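Long-range contact in SM80.1 Vicilin (PDB 5VF5), which is a seed storage globulin of the 7S vicilin family, built from two cupin domains, that probably serves as a nutrient reserve and here carries bound copper: residues P258-E272 / R338-N352. Residues are numbered along the deposited sequence; the frame is centred on the assembly and turned at random.
Sequences PYYNSRSTRVVMVVE and RVVGFGINAMFNRKN. With ACT (acetate ion), chain C.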
ATOM      1  N   PRO A 258       5.875 -20.352  -6.630  1.00 10.62           N
ATOM      2  CA  PRO A 258       7.044 -19.511  -6.471  1.00 10.16           C
ATOM      3  C   PRO A 258       7.309 -18.651  -7.708  1.00  9.67           C
ATOM      4  O   PRO A 258       7.196 -19.122  -8.870  1.00 10.87           O
ATOM      5  CB  PRO A 258       8.160 -20.509  -6.189  1.00 11.50           C
ATOM      6  CG  PRO A 258       7.460 -21.713  -5.576  1.00 15.31           C
ATOM      7  CD  PRO A 258       6.163 -21.771  -6.351  1.00 12.24           C
ATOM      8  N   TYR A 259       7.638 -17.384  -7.464  1.00  9.24           N
ATOM      9  CA  TYR A 259       7.938 -16.473  -8.556  1.00  9.22           C
ATOM     10  C   TYR A 259       8.899 -15.412  -8.061  1.00  8.80           C
ATOM     11  O   TYR A 259       9.217 -15.324  -6.860  1.00  9.95           O
ATOM     12  CB  TYR A 259       6.646 -15.789  -9.039  1.00  9.88           C
ATOM     13  CG  TYR A 259       6.091 -14.782  -8.037  1.00  9.49           C
ATOM     14  CD1 TYR A 259       5.235 -15.189  -7.005  1.00 10.81           C
ATOM     15  CD2 TYR A 259       6.450 -13.448  -8.085  1.00 10.77           C
ATOM     16  CE1 TYR A 259       4.739 -14.276  -6.069  1.00 10.36           C
ATOM     17  CE2 TYR A 259       5.968 -12.533  -7.141  1.00 11.15           C
ATOM     18  CZ  TYR A 259       5.128 -12.953  -6.132  1.00  9.95           C
ATOM     19  OH  TYR A 259       4.601 -12.052  -5.224  1.00 12.39           O
ATOM     20  N   TYR A 260       9.401 -14.601  -8.970  1.00  8.63           N
ATOM     21  CA  TYR A 260      10.111 -13.381  -8.582  1.00  9.67           C
ATOM     22  C   TYR A 260       9.743 -12.229  -9.503  1.00  8.94           C
ATOM     23  O   TYR A 260       9.294 -12.434 -10.650  1.00  9.73           O
ATOM     24  CB  TYR A 260      11.657 -13.583  -8.515  1.00  9.97           C
ATOM     25  CG  TYR A 260      12.324 -13.834  -9.859  1.00  9.16           C
ATOM     26  CD1 TYR A 260      12.469 -15.116 -10.395  1.00 10.36           C
ATOM     27  CD2 TYR A 260      12.796 -12.784 -10.616  1.00 10.48           C
ATOM     28  CE1 TYR A 260      13.079 -15.320 -11.624  1.00 11.14           C
ATOM     29  CE2 TYR A 260      13.426 -12.998 -11.838  1.00 11.11           C
ATOM     30  CZ  TYR A 260      13.545 -14.276 -12.344  1.00 10.50           C
ATOM     31  OH  TYR A 260      14.136 -14.534 -13.557  1.00 13.17           O
ATOM     32  N   ASN A 261       9.917 -11.015  -9.001  1.00  9.34           N
ATOM     33  CA  ASN A 261       9.783  -9.792  -9.798  1.00  9.00           C
ATOM     34  C   ASN A 261      11.141  -9.415 -10.360  1.00  8.90           C
ATOM     35  O   ASN A 261      12.136  -9.392  -9.660  1.00 10.43           O
ATOM     36  CB  ASN A 261       9.254  -8.679  -8.921  1.00  9.30           C
ATOM     37  CG  ASN A 261       7.809  -8.871  -8.581  1.00 10.40           C
ATOM     38  OD1 ASN A 261       6.968  -8.887  -9.493  1.00 11.57           O
ATOM     39  ND2 ASN A 261       7.500  -9.030  -7.290  1.00  9.48           N
ATOM     40  N   SER A 262      11.181  -9.094 -11.641  1.00  9.47           N
ATOM     41  CA  SER A 262      12.431  -8.821 -12.310  1.00  9.50           C
ATOM     42  C   SER A 262      13.179  -7.612 -11.793  1.00  9.89           C
ATOM     43  O   SER A 262      14.384  -7.649 -11.679  1.00 11.97           O
ATOM     44  CB  SER A 262      12.210  -8.727 -13.824  1.00 10.57           C
ATOM     45  OG  SER A 262      11.456  -7.582 -14.181  1.00 11.56           O
ATOM     46  N   ARG A 263      12.459  -6.521 -11.526  1.00  9.73           N
ATOM     47  CA  ARG A 263      13.110  -5.282 -11.064  1.00 11.04           C
ATOM     48  C   ARG A 263      12.433  -4.516  -9.952  1.00 10.98           C
ATOM     49  O   ARG A 263      13.089  -3.701  -9.316  1.00 11.92           O
ATOM     50  CB  ARG A 263      13.402  -4.351 -12.204  1.00 14.93           C
ATOM     51  CG  ARG A 263      12.241  -3.863 -12.930  1.00 15.96           C
ATOM     52  CD  ARG A 263      12.701  -2.715 -13.874  1.00 17.85           C
ATOM     53  NE  ARG A 263      12.860  -1.401 -13.256  1.00 18.08           N
ATOM     54  CZ  ARG A 263      13.976  -0.705 -13.025  1.00 18.27           C
ATOM     55  NH1 ARG A 263      15.204  -1.210 -13.237  1.00 19.34           N
ATOM     56  NH2 ARG A 263      13.873   0.518 -12.505  1.00 22.76           N
ATOM     57  N   SER A 264      11.161  -4.816  -9.680  1.00  9.50           N
ATOM     58  CA  SER A 264      10.390  -4.038  -8.761  1.00 10.66           C
ATOM     59  C   SER A 264      10.386  -4.634  -7.373  1.00 10.70           C
ATOM     60  O   SER A 264      10.096  -5.798  -7.213  1.00 13.11           O
ATOM     61  CB  SER A 264       8.966  -3.873  -9.287  1.00 11.24           C
ATOM     62  OG  SER A 264       8.116  -3.145  -8.397  1.00 12.39           O
ATOM     63  N   THR A 265      10.724  -3.815  -6.397  1.00 10.43           N
ATOM     64  CA  THR A 265      10.555  -4.180  -4.993  1.00  9.68           C
ATOM     65  C   THR A 265       9.097  -3.947  -4.615  1.00 10.37           C
ATOM     66  O   THR A 265       8.486  -2.944  -5.032  1.00 12.26           O
ATOM     67  CB  THR A 265      11.448  -3.289  -4.108  1.00 10.18           C
ATOM     68  OG1 THR A 265      12.813  -3.572  -4.391  1.00 12.34           O
ATOM     69  CG2 THR A 265      11.206  -3.498  -2.630  1.00  9.72           C
ATOM     70  N   ARG A 266       8.519  -4.886  -3.871  1.00  9.66           N
ATOM     71  CA  ARG A 266       7.110  -4.832  -3.490  1.00  9.85           C
ATOM     72  C   ARG A 266       6.933  -4.637  -2.019  1.00  9.77           C
ATOM     73  O   ARG A 266       7.620  -5.260  -1.230  1.00 12.26           O
ATOM     74  CB  ARG A 266       6.375  -6.089  -3.970  1.00 12.23           C
ATOM     75  CG  ARG A 266       6.490  -6.305  -5.500  1.00 14.04           C
ATOM     76  CD  ARG A 266       5.362  -5.528  -6.214  1.00 18.46           C
ATOM     77  NE  ARG A 266       5.768  -4.896  -7.414  1.00 22.96           N
ATOM     78  CZ  ARG A 266       5.084  -4.875  -8.516  1.00 15.49           C
ATOM     79  NH1 ARG A 266       3.961  -5.607  -8.637  1.00 18.35           N
ATOM     80  NH2 ARG A 266       5.520  -4.127  -9.485  1.00 17.60           N
ATOM     81  N   VAL A 267       6.033  -3.729  -1.658  1.00  9.24           N
ATOM     82  CA  VAL A 267       5.663  -3.523  -0.267  1.00  9.78           C
ATOM     83  C   VAL A 267       4.238  -4.010  -0.117  1.00 10.49           C
ATOM     84  O   VAL A 267       3.296  -3.343  -0.583  1.00 10.57           O
ATOM     85  CB  VAL A 267       5.803  -2.049   0.163  1.00 10.42           C
ATOM     86  CG1 VAL A 267       5.502  -1.919   1.631  1.00 10.88           C
ATOM     87  CG2 VAL A 267       7.204  -1.504  -0.118  1.00 11.64           C
ATOM     88  N   VAL A 268       4.110  -5.214   0.437  1.00 11.03           N
ATOM     89  CA  VAL A 268       2.873  -5.996   0.432  1.00 11.43           C
ATOM     90  C   VAL A 268       2.165  -5.860   1.755  1.00  9.70           C
ATOM     91  O   VAL A 268       2.789  -6.128   2.777  1.00 12.01           O
ATOM     92  CB  VAL A 268       3.214  -7.485   0.170  1.00 14.35           C
ATOM     93  CG1 VAL A 268       1.989  -8.376   0.301  1.00 20.05           C
ATOM     94  CG2 VAL A 268       3.874  -7.582  -1.208  1.00 17.66           C
ATOM     95  N   MET A 269       0.932  -5.393   1.767  1.00 11.00           N
ATOM     96  CA  MET A 269       0.141  -5.386   3.048  0.50 12.01           C
ATOM     97  C   MET A 269      -1.074  -6.229   2.977  1.00 13.04           C
ATOM     98  O   MET A 269      -1.843  -6.295   1.998  1.00 14.88           O
ATOM     99  CB  MET A 269      -0.382  -4.026   3.500  0.50 13.75           C
ATOM    100  CG  MET A 269      -1.081  -4.074   4.892  0.50 12.20           C
ATOM    101  SD  MET A 269      -1.637  -2.483   5.466  0.50 13.11           S
ATOM    102  CE  MET A 269      -2.953  -2.194   4.331  0.50 12.71           C
ATOM    103  N   VAL A 270      -1.222  -6.993   4.042  1.00 13.84           N
ATOM    104  CA  VAL A 270      -2.292  -7.978   4.117  1.00 13.67           C
ATOM    105  C   VAL A 270      -3.579  -7.272   4.475  1.00 13.68           C
ATOM    106  O   VAL A 270      -3.625  -6.496   5.422  1.00 15.46           O
ATOM    107  CB  VAL A 270      -2.025  -9.044   5.183  1.00 14.52           C
ATOM    108  CG1 VAL A 270      -3.110 -10.092   5.194  1.00 15.15           C
ATOM    109  CG2 VAL A 270      -0.669  -9.689   4.938  1.00 14.62           C
ATOM    110  N   VAL A 271      -4.607  -7.523   3.664  1.00 14.17           N
ATOM    111  CA  VAL A 271      -5.951  -6.964   3.885  1.00 13.88           C
ATOM    112  C   VAL A 271      -6.945  -7.979   4.443  1.00 15.34           C
ATOM    113  O   VAL A 271      -7.838  -7.557   5.157  1.00 20.70           O
ATOM    114  CB  VAL A 271      -6.482  -6.168   2.710  0.50 13.38           C
ATOM    115  CG1 VAL A 271      -5.517  -5.024   2.433  0.50 15.45           C
ATOM    116  CG2 VAL A 271      -6.650  -7.026   1.502  0.50 14.32           C
ATOM    117  N   GLU A 272      -6.801  -9.266   4.083  1.00 16.21           N
ATOM    118  CA  GLU A 272      -7.704 -10.344   4.506  0.70 16.43           C
ATOM    119  C   GLU A 272      -6.923 -11.606   4.697  1.00 16.27           C
ATOM    120  O   GLU A 272      -6.045 -11.889   3.884  1.00 16.02           O
ATOM    121  CB  GLU A 272      -8.821 -10.621   3.449  0.70 18.48           C
ATOM    122  CG  GLU A 272      -9.813  -9.482   3.293  0.70 27.07           C
ATOM    123  CD  GLU A 272     -10.731  -9.589   2.080  0.70 31.95           C
ATOM    124  OE1 GLU A 272     -10.966 -10.701   1.580  0.70 34.33           O
ATOM    125  OE2 GLU A 272     -11.202  -8.533   1.600  0.70 40.99           O
ATOM    126  N   ARG A 338      -5.780 -12.076   1.009  1.00 14.43           N
ATOM    127  CA  ARG A 338      -5.778 -10.937   0.094  0.70 14.72           C
ATOM    128  C   ARG A 338      -4.809  -9.854   0.527  1.00 14.51           C
ATOM    129  O   ARG A 338      -4.740  -9.465   1.687  1.00 15.96           O
ATOM    130  CB  ARG A 338      -7.168 -10.308   0.037  0.70 16.15           C
ATOM    131  CG  ARG A 338      -7.371  -9.390  -1.163  0.70 16.43           C
ATOM    132  CD  ARG A 338      -8.796  -8.829  -1.262  0.70 18.46           C
ATOM    133  NE  ARG A 338      -9.848  -9.861  -1.164  0.70 23.96           N
ATOM    134  CZ  ARG A 338     -10.406 -10.509  -2.196  0.70 29.28           C
ATOM    135  NH1 ARG A 338     -10.028 -10.284  -3.465  0.70 38.95           N
ATOM    136  NH2 ARG A 338     -11.367 -11.406  -1.960  0.70 36.97           N
ATOM    137  N   VAL A 339      -4.035  -9.399  -0.459  1.00 13.26           N
ATOM    138  CA  VAL A 339      -2.989  -8.370  -0.217  1.00 13.40           C
ATOM    139  C   VAL A 339      -3.089  -7.265  -1.238  1.00 11.88           C
ATOM    140  O   VAL A 339      -3.558  -7.489  -2.388  1.00 14.19           O
ATOM    141  CB  VAL A 339      -1.539  -8.945  -0.224  1.00 14.91           C
ATOM    142  CG1 VAL A 339      -1.429 -10.071   0.769  1.00 16.73           C
ATOM    143  CG2 VAL A 339      -1.129  -9.414  -1.607  1.00 17.39           C
ATOM    144  N   VAL A 340      -2.601  -6.095  -0.867  1.00 11.79           N
ATOM    145  CA  VAL A 340      -2.336  -5.016  -1.784  1.00 13.42           C
ATOM    146  C   VAL A 340      -0.853  -4.808  -1.739  1.00 12.50           C
ATOM    147  O   VAL A 340      -0.260  -4.747  -0.659  1.00 14.85           O
ATOM    148  CB  VAL A 340      -3.011  -3.709  -1.353  1.00 18.20           C
ATOM    149  CG1 VAL A 340      -2.620  -2.556  -2.283  1.00 22.00           C
ATOM    150  CG2 VAL A 340      -4.482  -3.933  -1.329  1.00 21.71           C
ATOM    151  N   GLY A 341      -0.231  -4.756  -2.901  1.00 12.39           N
ATOM    152  CA  GLY A 341       1.218  -4.522  -2.989  1.00 14.28           C
ATOM    153  C   GLY A 341       1.528  -3.229  -3.729  1.00 14.74           C
ATOM    154  O   GLY A 341       0.973  -2.954  -4.811  1.00 19.73           O
ATOM    155  N   PHE A 342       2.351  -2.399  -3.166  1.00 11.27           N
ATOM    156  CA  PHE A 342       2.918  -1.290  -3.885  1.00  9.42           C
ATOM    157  C   PHE A 342       4.216  -1.728  -4.512  1.00  9.73           C
ATOM    158  O   PHE A 342       5.099  -2.255  -3.834  1.00 11.82           O
ATOM    159  CB  PHE A 342       3.169  -0.110  -2.948  1.00 11.02           C
ATOM    160  CG  PHE A 342       1.921   0.550  -2.456  1.00 11.02           C
ATOM    161  CD1 PHE A 342       1.107   1.218  -3.358  1.00 10.84           C
ATOM    162  CD2 PHE A 342       1.570   0.560  -1.121  1.00 10.67           C
ATOM    163  CE1 PHE A 342      -0.043   1.862  -2.950  1.00 12.32           C
ATOM    164  CE2 PHE A 342       0.428   1.209  -0.688  1.00 11.58           C
ATOM    165  CZ  PHE A 342      -0.399   1.858  -1.592  1.00 11.64           C
ATOM    166  N   GLY A 343       4.361  -1.462  -5.789  1.00 10.63           N
ATOM    167  CA  GLY A 343       5.594  -1.739  -6.513  1.00 10.97           C
ATOM    168  C   GLY A 343       6.419  -0.476  -6.725  1.00 11.77           C
ATOM    169  O   GLY A 343       5.885   0.542  -7.193  1.00 15.01           O
ATOM    170  N   ILE A 344       7.679  -0.543  -6.359  1.00 10.93           N
ATOM    171  CA  ILE A 344       8.621   0.548  -6.493  1.00 10.93           C
ATOM    172  C   ILE A 344       9.530   0.140  -7.676  1.00 10.16           C
ATOM    173  O   ILE A 344       9.779  -1.074  -7.862  1.00 12.24           O
ATOM    174  CB  ILE A 344       9.367   0.726  -5.139  1.00 12.43           C
ATOM    175  CG1 ILE A 344       8.326   1.229  -4.064  1.00 15.57           C
ATOM    176  CG2 ILE A 344      10.543   1.690  -5.301  1.00 12.81           C
ATOM    177  CD1 ILE A 344       8.816   1.131  -2.647  1.00 18.47           C
ATOM    178  N   ASN A 345      10.012   1.095  -8.489  1.00 12.22           N
ATOM    179  CA  ASN A 345      10.784   0.773  -9.693  1.00 12.08           C
ATOM    180  C   ASN A 345       9.929  -0.113 -10.629  1.00 11.92           C
ATOM    181  O   ASN A 345      10.417  -1.134 -11.158  1.00 14.15           O
ATOM    182  CB  ASN A 345      12.142   0.099  -9.385  1.00 13.99           C
ATOM    183  CG  ASN A 345      13.029   0.946  -8.495  1.00 14.39           C
ATOM    184  OD1 ASN A 345      13.603   0.418  -7.497  1.00 17.11           O
ATOM    185  ND2 ASN A 345      13.097   2.246  -8.780  1.00 13.98           N
ATOM    186  N   ALA A 346       8.666   0.291 -10.851  1.00 11.83           N
ATOM    187  CA  ALA A 346       7.714  -0.614 -11.470  1.00 12.86           C
ATOM    188  C   ALA A 346       7.794  -0.719 -13.007  1.00 12.74           C
ATOM    189  O   ALA A 346       7.531  -1.804 -13.540  1.00 13.74           O
ATOM    190  CB  ALA A 346       6.307  -0.225 -11.097  1.00 15.58           C
ATOM    191  N   MET A 347       8.152   0.361 -13.707  1.00 13.74           N
ATOM    192  CA  MET A 347       8.171   0.278 -15.143  1.00 14.31           C
ATOM    193  C   MET A 347       9.149  -0.820 -15.562  1.00 14.97           C
ATOM    194  O   MET A 347      10.275  -0.907 -15.047  1.00 15.95           O
ATOM    195  CB  MET A 347       8.619   1.584 -15.798  1.00 18.26           C
ATOM    196  CG  MET A 347       8.369   1.555 -17.276  1.00 23.28           C
ATOM    197  SD  MET A 347       6.676   2.004 -17.681  1.00 32.15           S
ATOM    198  CE  MET A 347       6.815   3.755 -17.684  1.00 39.78           C
ATOM    199  N   PHE A 348       8.701  -1.623 -16.521  1.00 16.58           N
ATOM    200  CA  PHE A 348       9.478  -2.716 -17.120  1.00 18.10           C
ATOM    201  C   PHE A 348       9.548  -3.964 -16.225  1.00 17.16           C
ATOM    202  O   PHE A 348      10.175  -4.953 -16.623  1.00 18.54           O
ATOM    203  CB  PHE A 348      10.894  -2.265 -17.577  1.00 20.66           C
ATOM    204  CG  PHE A 348      10.887  -0.982 -18.368  1.00 25.37           C
ATOM    205  CD1 PHE A 348      10.129  -0.899 -19.496  1.00 28.03           C
ATOM    206  CD2 PHE A 348      11.577   0.149 -17.927  1.00 28.52           C
ATOM    207  CE1 PHE A 348      10.077   0.283 -20.258  1.00 31.40           C
ATOM    208  CE2 PHE A 348      11.539   1.335 -18.657  1.00 35.01           C
ATOM    209  CZ  PHE A 348      10.786   1.393 -19.833  1.00 31.91           C
ATOM    210  N   ASN A 349       8.914  -3.920 -15.046  1.00 14.13           N
ATOM    211  CA  ASN A 349       8.873  -5.115 -14.195  1.00 11.44           C
ATOM    212  C   ASN A 349       8.087  -6.245 -14.840  1.00 11.81           C
ATOM    213  O   ASN A 349       6.997  -6.023 -15.407  1.00 16.35           O
ATOM    214  CB  ASN A 349       8.244  -4.824 -12.852  1.00 11.92           C
ATOM    215  CG  ASN A 349       8.351  -6.021 -11.896  1.00 10.20           C
ATOM    216  OD1 ASN A 349       9.466  -6.407 -11.487  1.00 10.42           O
ATOM    217  ND2 ASN A 349       7.190  -6.637 -11.559  1.00 11.84           N
ATOM    218  N   ARG A 350       8.613  -7.454 -14.713  1.00 12.10           N
ATOM    219  CA  ARG A 350       7.880  -8.632 -15.118  0.50 13.20           C
ATOM    220  C   ARG A 350       7.934  -9.694 -14.010  1.00 11.50           C
ATOM    221  O   ARG A 350       8.927  -9.825 -13.256  1.00 12.07           O
ATOM    222  CB  ARG A 350       8.370  -9.159 -16.461  0.50 13.72           C
ATOM    223  CG  ARG A 350       8.274  -8.152 -17.610  0.50 13.03           C
ATOM    224  CD  ARG A 350       6.838  -7.814 -18.014  0.50 14.31           C
ATOM    225  NE  ARG A 350       6.763  -6.958 -19.220  0.50 20.17           N
ATOM    226  CZ  ARG A 350       6.738  -5.631 -19.213  0.50 20.53           C
ATOM    227  NH1 ARG A 350       6.736  -4.946 -18.064  0.50 22.65           N
ATOM    228  NH2 ARG A 350       6.676  -4.988 -20.374  0.50 25.41           N
ATOM    229  N   LYS A 351       6.812 -10.397 -13.876  1.00 11.32           N
ATOM    230  CA  LYS A 351       6.689 -11.573 -13.028  1.00 11.84           C
ATOM    231  C   LYS A 351       7.280 -12.762 -13.747  1.00 13.17           C
ATOM    232  O   LYS A 351       6.979 -12.997 -14.924  1.00 19.61           O
ATOM    233  CB  LYS A 351       5.246 -11.925 -12.713  1.00 15.40           C
ATOM    234  CG  LYS A 351       4.539 -10.960 -11.837  1.00 21.36           C
ATOM    235  CD  LYS A 351       4.470 -11.487 -10.466  1.00 21.63           C
ATOM    236  CE  LYS A 351       3.724 -10.622  -9.457  1.00 15.28           C
ATOM    237  NZ  LYS A 351       4.224  -9.216  -9.418  1.00 13.44           N
ATOM    238  N   ASN A 352       8.127 -13.503 -13.053  1.00 10.18           N
ATOM    239  CA  ASN A 352       8.767 -14.708 -13.552  0.60 10.25           C
ATOM    240  C   ASN A 352       8.379 -15.860 -12.660  1.00  9.41           C
ATOM    241  O   ASN A 352       8.866 -15.960 -11.503  1.00 10.84           O
ATOM    242  CB  ASN A 352      10.284 -14.548 -13.488  0.60 12.28           C
ATOM    243  CG  ASN A 352      10.804 -13.530 -14.472  0.60 12.89           C
ATOM    244  OD1 ASN A 352      11.287 -13.883 -15.541  0.60 15.24           O
ATOM    245  ND2 ASN A 352      10.673 -12.251 -14.127  0.60 12.70           N
TER
HETATM  246  C   ACT C 502       3.749  -8.818  -6.101  1.00 13.12           C
HETATM  247  O   ACT C 502       3.477  -7.997  -7.030  1.00 14.90           O
HETATM  248  OXT ACT C 502       4.773  -9.535  -6.171  1.00 12.25           O
HETATM  249  CH3 ACT C 502       2.859  -9.009  -4.896  1.00 14.38           C
HETATM  250  O   HOH W   1      13.550  -2.467  -6.853  1.00 13.88           O
HETATM  251  O   HOH W   2      11.427   1.274 -13.566  1.00 22.15           O
HETATM  252  O   HOH W   3       4.983  -4.253 -11.979  1.00 26.04           O
HETATM  253  O   HOH W   4     -12.960 -12.112   0.434  1.00 45.50           O
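Strands 265-272 and 338-344 pair antiparallel from Val267-Phe342 to Glu272-Arg338 (axes 4.4 Å apart), a classic beta bulge setting Val271 and Glu272 both against Arg338. Beta-branched valines suit these strands: Val268 CG1 packs on Val339 CB on the face shared with Arg266, while Val340 and Phe342 on the other face cover strands 69-77 and 120-128. Tyr260 and Asn352 pair beyond the loops; in the conformer given, the Asn352 amide stacks on the Tyr260 ring, planes 3° apart, with a CH-pi contact from CB. Asn349, donor and acceptor at once, stretches its amide between the ladders, CG anti to the backbone N (chi1 -173°). Its OD1 takes the backbone N of Arg263 (3.0 Å) and of Ser264 (2.9 Å), while ND2 reaches Asn261 OD1 from above the carbonyl plane. Asn261 OD1 also receives Lys351 NZ at 2.8 Å, in its carbonyl plane, on a lone pair. Ser264 OG donates to Ile344 O and accepts NE and NH2 of Arg266, whose guanidinium lies over side-chain-less Gly343. Acetate, probably from the crystallisation liquor, bridges Tyr259 OH, Asn261 ND2, Arg266 NH1 and Lys351 NZ. With Glu229, which pairs with Arg266, it probably offsets the two cations, consistent with a positively charged spot that can hold a small carboxylate.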